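Side-chain contacts in DUF327 domain-containing protein (Thermotoga maritima MSB8, PDB 2P61), which is of unknown function but belongs to the DUF327 family and is mainly alpha-helical where modelled: residues L41-V44 with K45-H48; N118-L121 with M122-T125. One frame throughout, in Å; residues are numbered along the deposited sequence.

Interaction 1: L41-V44 with K45-H48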
loop_
_atom_site.group_PDB
_atom_site.type_symbol
_atom_site.label_atom_id
_atom_site.label_comp_id
_atom_site.label_asym_id
_atom_site.label_seq_id
_atom_site.Cartn_x
_atom_site.Cartn_y
_atom_site.Cartn_z
ATOM N N LEU A 41 0.116 3.767 -28.673
ATOM C CA LEU A 41 1.138 3.167 -27.818
ATOM C C LEU A 41 1.105 3.700 -26.376
ATOM O O LEU A 41 1.077 2.906 -25.435
ATOM C CB LEU A 41 2.547 3.260 -28.432
ATOM C CG LEU A 41 3.463 2.116 -27.946
ATOM C CD1 LEU A 41 3.159 0.837 -28.656
ATOM C CD2 LEU A 41 4.950 2.438 -28.083
ATOM N N GLU A 42 1.098 5.028 -26.227
ATOM C CA GLU A 42 0.930 5.704 -24.930
ATOM C C GLU A 42 -0.379 5.329 -24.204
ATOM O O GLU A 42 -0.411 5.321 -22.979
ATOM C CB GLU A 42 1.010 7.244 -25.067
ATOM C CG GLU A 42 2.409 7.864 -25.397
ATOM C CD GLU A 42 3.486 7.603 -24.327
ATOM O OE1 GLU A 42 3.668 8.482 -23.438
ATOM O OE2 GLU A 42 4.141 6.518 -24.380
ATOM N N ASP A 43 -1.444 5.048 -24.967
ATOM C CA ASP A 43 -2.712 4.587 -24.391
ATOM C C ASP A 43 -2.592 3.167 -23.875
ATOM O O ASP A 43 -3.063 2.855 -22.809
ATOM C CB ASP A 43 -3.868 4.681 -25.385
ATOM C CG ASP A 43 -4.374 6.117 -25.586
ATOM O OD1 ASP A 43 -3.570 7.087 -25.537
ATOM O OD2 ASP A 43 -5.602 6.264 -25.802
ATOM N N VAL A 44 -1.951 2.298 -24.625
ATOM C CA VAL A 44 -1.676 0.973 -24.127
ATOM C C VAL A 44 -0.743 1.036 -22.901
ATOM O O VAL A 44 -0.798 0.194 -22.041
ATOM C CB VAL A 44 -1.123 0.098 -25.258
ATOM C CG1 VAL A 44 -0.759 -1.288 -24.793
ATOM C CG2 VAL A 44 -2.136 0.035 -26.369
ATOM N N LYS A 45 0.116 2.032 -22.813
ATOM C CA LYS A 45 1.095 2.044 -21.743
ATOM C C LYS A 45 0.388 2.438 -20.462
ATOM O O LYS A 45 0.583 1.794 -19.441
ATOM C CB LYS A 45 2.237 3.024 -22.036
ATOM C CG LYS A 45 3.422 2.434 -22.828
ATOM C CD LYS A 45 4.628 3.445 -22.819
ATOM C CE LYS A 45 6.044 2.755 -23.049
ATOM N NZ LYS A 45 6.195 1.763 -24.200
ATOM N N GLU A 46 -0.433 3.496 -20.570
ATOM C CA GLU A 46 -1.235 4.122 -19.523
ATOM C C GLU A 46 -2.193 3.089 -18.955
ATOM O O GLU A 46 -2.288 2.949 -17.740
ATOM C CB GLU A 46 -2.016 5.327 -20.115
ATOM C CG GLU A 46 -2.306 6.579 -19.183
ATOM C CD GLU A 46 -2.659 7.915 -19.994
ATOM O OE1 GLU A 46 -3.148 7.799 -21.158
ATOM O OE2 GLU A 46 -2.447 9.069 -19.474
ATOM N N ASP A 47 -2.879 2.348 -19.816
ATOM C CA ASP A 47 -3.854 1.365 -19.346
ATOM C C ASP A 47 -3.160 0.193 -18.686
ATOM O O ASP A 47 -3.605 -0.327 -17.661
ATOM C CB ASP A 47 -4.730 0.845 -20.480
ATOM C CG ASP A 47 -5.394 1.952 -21.259
ATOM O OD1 ASP A 47 -5.256 3.157 -20.875
ATOM O OD2 ASP A 47 -6.033 1.603 -22.283
ATOM N N HIS A 48 -2.078 -0.251 -19.290
ATOM C CA HIS A 48 -1.264 -1.263 -18.658
ATOM C C HIS A 48 -0.878 -0.869 -17.230
ATOM O O HIS A 48 -1.059 -1.640 -16.317
ATOM C CB HIS A 48 -0.003 -1.508 -19.473
ATOM C CG HIS A 48 0.808 -2.631 -18.963
ATOM N ND1 HIS A 48 0.309 -3.920 -18.869
ATOM C CD2 HIS A 48 2.077 -2.675 -18.493
ATOM C CE1 HIS A 48 1.239 -4.712 -18.356
ATOM N NE2 HIS A 48 2.330 -3.984 -18.135
#

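Interaction 2: N118-L121 with M122-T125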
loop_
_atom_site.group_PDB
_atom_site.type_symbol
_atom_site.label_atom_id
_atom_site.label_comp_id
_atom_site.label_asym_id
_atom_site.label_seq_id
_atom_site.Cartn_x
_atom_site.Cartn_y
_atom_site.Cartn_z
ATOM N N ASN A 118 4.802 3.882 6.994
ATOM C CA ASN A 118 5.937 3.187 7.534
ATOM C C ASN A 118 5.886 3.301 9.038
ATOM O O ASN A 118 6.156 2.341 9.705
ATOM C CB ASN A 118 7.267 3.696 6.941
ATOM C CG ASN A 118 7.367 3.530 5.391
ATOM O OD1 ASN A 118 7.076 2.491 4.825
ATOM N ND2 ASN A 118 7.817 4.588 4.722
ATOM N N GLU A 119 5.499 4.417 9.632
ATOM C CA GLU A 119 5.439 4.408 11.110
ATOM C C GLU A 119 4.482 3.324 11.585
ATOM O O GLU A 119 4.737 2.687 12.595
ATOM C CB GLU A 119 4.976 5.727 11.702
ATOM C CG GLU A 119 6.056 6.716 12.033
ATOM C CD GLU A 119 6.634 6.558 13.479
ATOM O OE1 GLU A 119 5.938 6.974 14.488
ATOM O OE2 GLU A 119 7.800 6.039 13.565
ATOM N N LYS A 120 3.368 3.133 10.868
ATOM C CA LYS A 120 2.296 2.310 11.382
ATOM C C LYS A 120 2.691 0.886 11.163
ATOM O O LYS A 120 2.513 0.051 12.036
ATOM C CB LYS A 120 0.956 2.605 10.694
ATOM C CG LYS A 120 0.643 4.044 10.602
ATOM C CD LYS A 120 -0.258 4.385 11.705
ATOM C CE LYS A 120 0.397 5.187 12.861
ATOM N NZ LYS A 120 -0.766 5.622 13.771
ATOM N N LEU A 121 3.243 0.613 9.996
ATOM C CA LEU A 121 3.962 -0.632 9.766
ATOM C C LEU A 121 4.978 -0.879 10.827
ATOM O O LEU A 121 5.104 -2.025 11.215
ATOM C CB LEU A 121 4.596 -0.683 8.406
ATOM C CG LEU A 121 3.673 -0.890 7.188
ATOM C CD1 LEU A 121 4.535 -1.031 5.946
ATOM C CD2 LEU A 121 2.919 -2.163 7.401
ATOM N N MET A 122 5.675 0.121 11.380
ATOM C CA MET A 122 6.625 -0.220 12.443
ATOM C C MET A 122 5.938 -0.399 13.823
ATOM O O MET A 122 6.346 -1.253 14.623
ATOM C CB MET A 122 7.831 0.727 12.459
ATOM C CG MET A 122 8.907 0.533 13.605
ATOM S SD MET A 122 9.803 -1.045 13.719
ATOM C CE MET A 122 10.375 -1.075 12.034
ATOM N N ASP A 123 4.873 0.359 14.115
ATOM C CA ASP A 123 4.059 0.094 15.266
ATOM C C ASP A 123 3.502 -1.311 15.158
ATOM O O ASP A 123 3.627 -2.065 16.077
ATOM C CB ASP A 123 2.937 1.133 15.423
ATOM C CG ASP A 123 3.472 2.541 15.658
ATOM O OD1 ASP A 123 4.682 2.675 15.958
ATOM O OD2 ASP A 123 2.703 3.536 15.561
ATOM N N LEU A 124 2.896 -1.681 14.050
ATOM C CA LEU A 124 2.300 -3.003 13.911
ATOM C C LEU A 124 3.313 -4.133 14.231
ATOM O O LEU A 124 3.147 -4.850 15.217
ATOM C CB LEU A 124 1.755 -3.115 12.485
ATOM C CG LEU A 124 1.187 -4.310 11.725
ATOM C CD1 LEU A 124 0.762 -5.376 12.617
ATOM C CD2 LEU A 124 -0.013 -3.797 11.061
ATOM N N THR A 125 4.365 -4.268 13.409
ATOM C CA THR A 125 5.494 -5.176 13.656
ATOM C C THR A 125 5.908 -5.220 15.120
ATOM O O THR A 125 6.065 -6.287 15.720
ATOM C CB THR A 125 6.734 -4.721 12.838
ATOM O OG1 THR A 125 6.365 -4.543 11.459
ATOM C CG2 THR A 125 7.832 -5.741 12.892
#

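Interaction 1: L41-V44 with K45-H48
Lys-45 reaches outward and partly back toward Leu-41 and Glu-42, one turn earlier, and its chain can be followed atom by atom. Its CB rests 3.6 Å from the carbonyl O of both Leu-41 and Glu-42, the two acceptors of the preceding turn. CG, set beside the backbone N and opposite the carbonyl carbon (chi1 -89°), sits 3.5 Å from Leu-41 O. The next carbon, Lys-45 CD, meets a carboxylate: Glu-42 OE2 approaches it to 3.5 Å, because the glutamate chain folds at chi2 (-62°) and turns its head toward the lysine. At the tip a bend at chi4 sets Lys-45 NZ across the end of Leu-41, 4.1 Å from CD2. Lys-45 NZ and Glu-42 OE2 stay 5.2 Å apart, too far for a salt bridge, so any attraction is probably weak and solvent-screened. Asp-43 OD1 and Glu-46 OE1 come within 4.5 Å, a like-charge pair whose repulsion water at this exposed surface probably screens. Three backbone bonds are sound: Glu-46 N, Asp-47 N and His-48 N each bond the carbonyl O four residues earlier, Glu-46 N to Glu-42 O measuring 3.0 Å. Lys-45 N makes only weak bonds, shared between Leu-41 O and Glu-42 O. This is i to i+4 and i to i+3 side-chain packing on a solvent-facing alpha-helix, near the start of the long helix 37-69.

Interaction 2: N118-L121 with M122-T125
Leu-121 O is gripped twice by Thr-125, by the hydroxyl OG1 at 2.8 Å and by the backbone N at 3.2 Å. The two donors reach the oxygen from opposite faces of the carbonyl plane. The torsion of Thr-125 explains the first bond: with chi1 at -52°, OG1 stands beside its own backbone N and points back down the helix. Lys-80 of helix 73-95 also hydrogen-bonds OG1, so the hydroxyl of the buried Thr-125 links two helices. An alanine here would remove OG1 and would probably leave Leu-121 O with the amide bond alone and Lys-80 NZ without this partner. One residue back, Leu-124 N bonds Lys-120 O at 2.7 Å with a nearly straight N-H...O angle of 172°. On the side facing helix 138-153, Lys-120 bends at chi2 and chi3 and crosses Asp-123, its CE lying 3.9 Å from Asp-123 OD2. Lys-120 NZ remains 4.4 Å from Asp-123 OD2, beyond a salt bridge, so any attraction is probably modest; NZ also has a long, weak ion pair with Glu-144 of helix 138-153. Asp-123 N is fixed to Glu-119 O by a 2.8 Å bond. Leu-121 packs on Tyr-79 and Ile-83, whereas Leu-124 packs on Leu-138 and Ile-145. Leucines packing onto two neighbouring helices are characteristic of a helical bundle, consistent with the predicted coiled-coil region.

Overall arrangement
From the N terminus, interaction 1 comes first, within helix 37-69; the chain then runs through helix 73-95 before interaction 2 forms within helix 105-129. Each joins consecutive residues of one helix, so neither closes a long loop, and the two stand in series without nesting or crossing. The centres of interaction 1 and interaction 2 are about 35 Å apart, and the nearest atoms of interaction 1 and interaction 2 about 23 Å; the two lie on opposite sides of the chain's centre. Burial separates them further: 41-48 has no buried residue, whereas 118-125 has three. Accordingly interaction 1 stays on the exposed surface of helix 37-69, while interaction 2 faces both helix 73-95 and helix 138-153, joining three helices through its side chains.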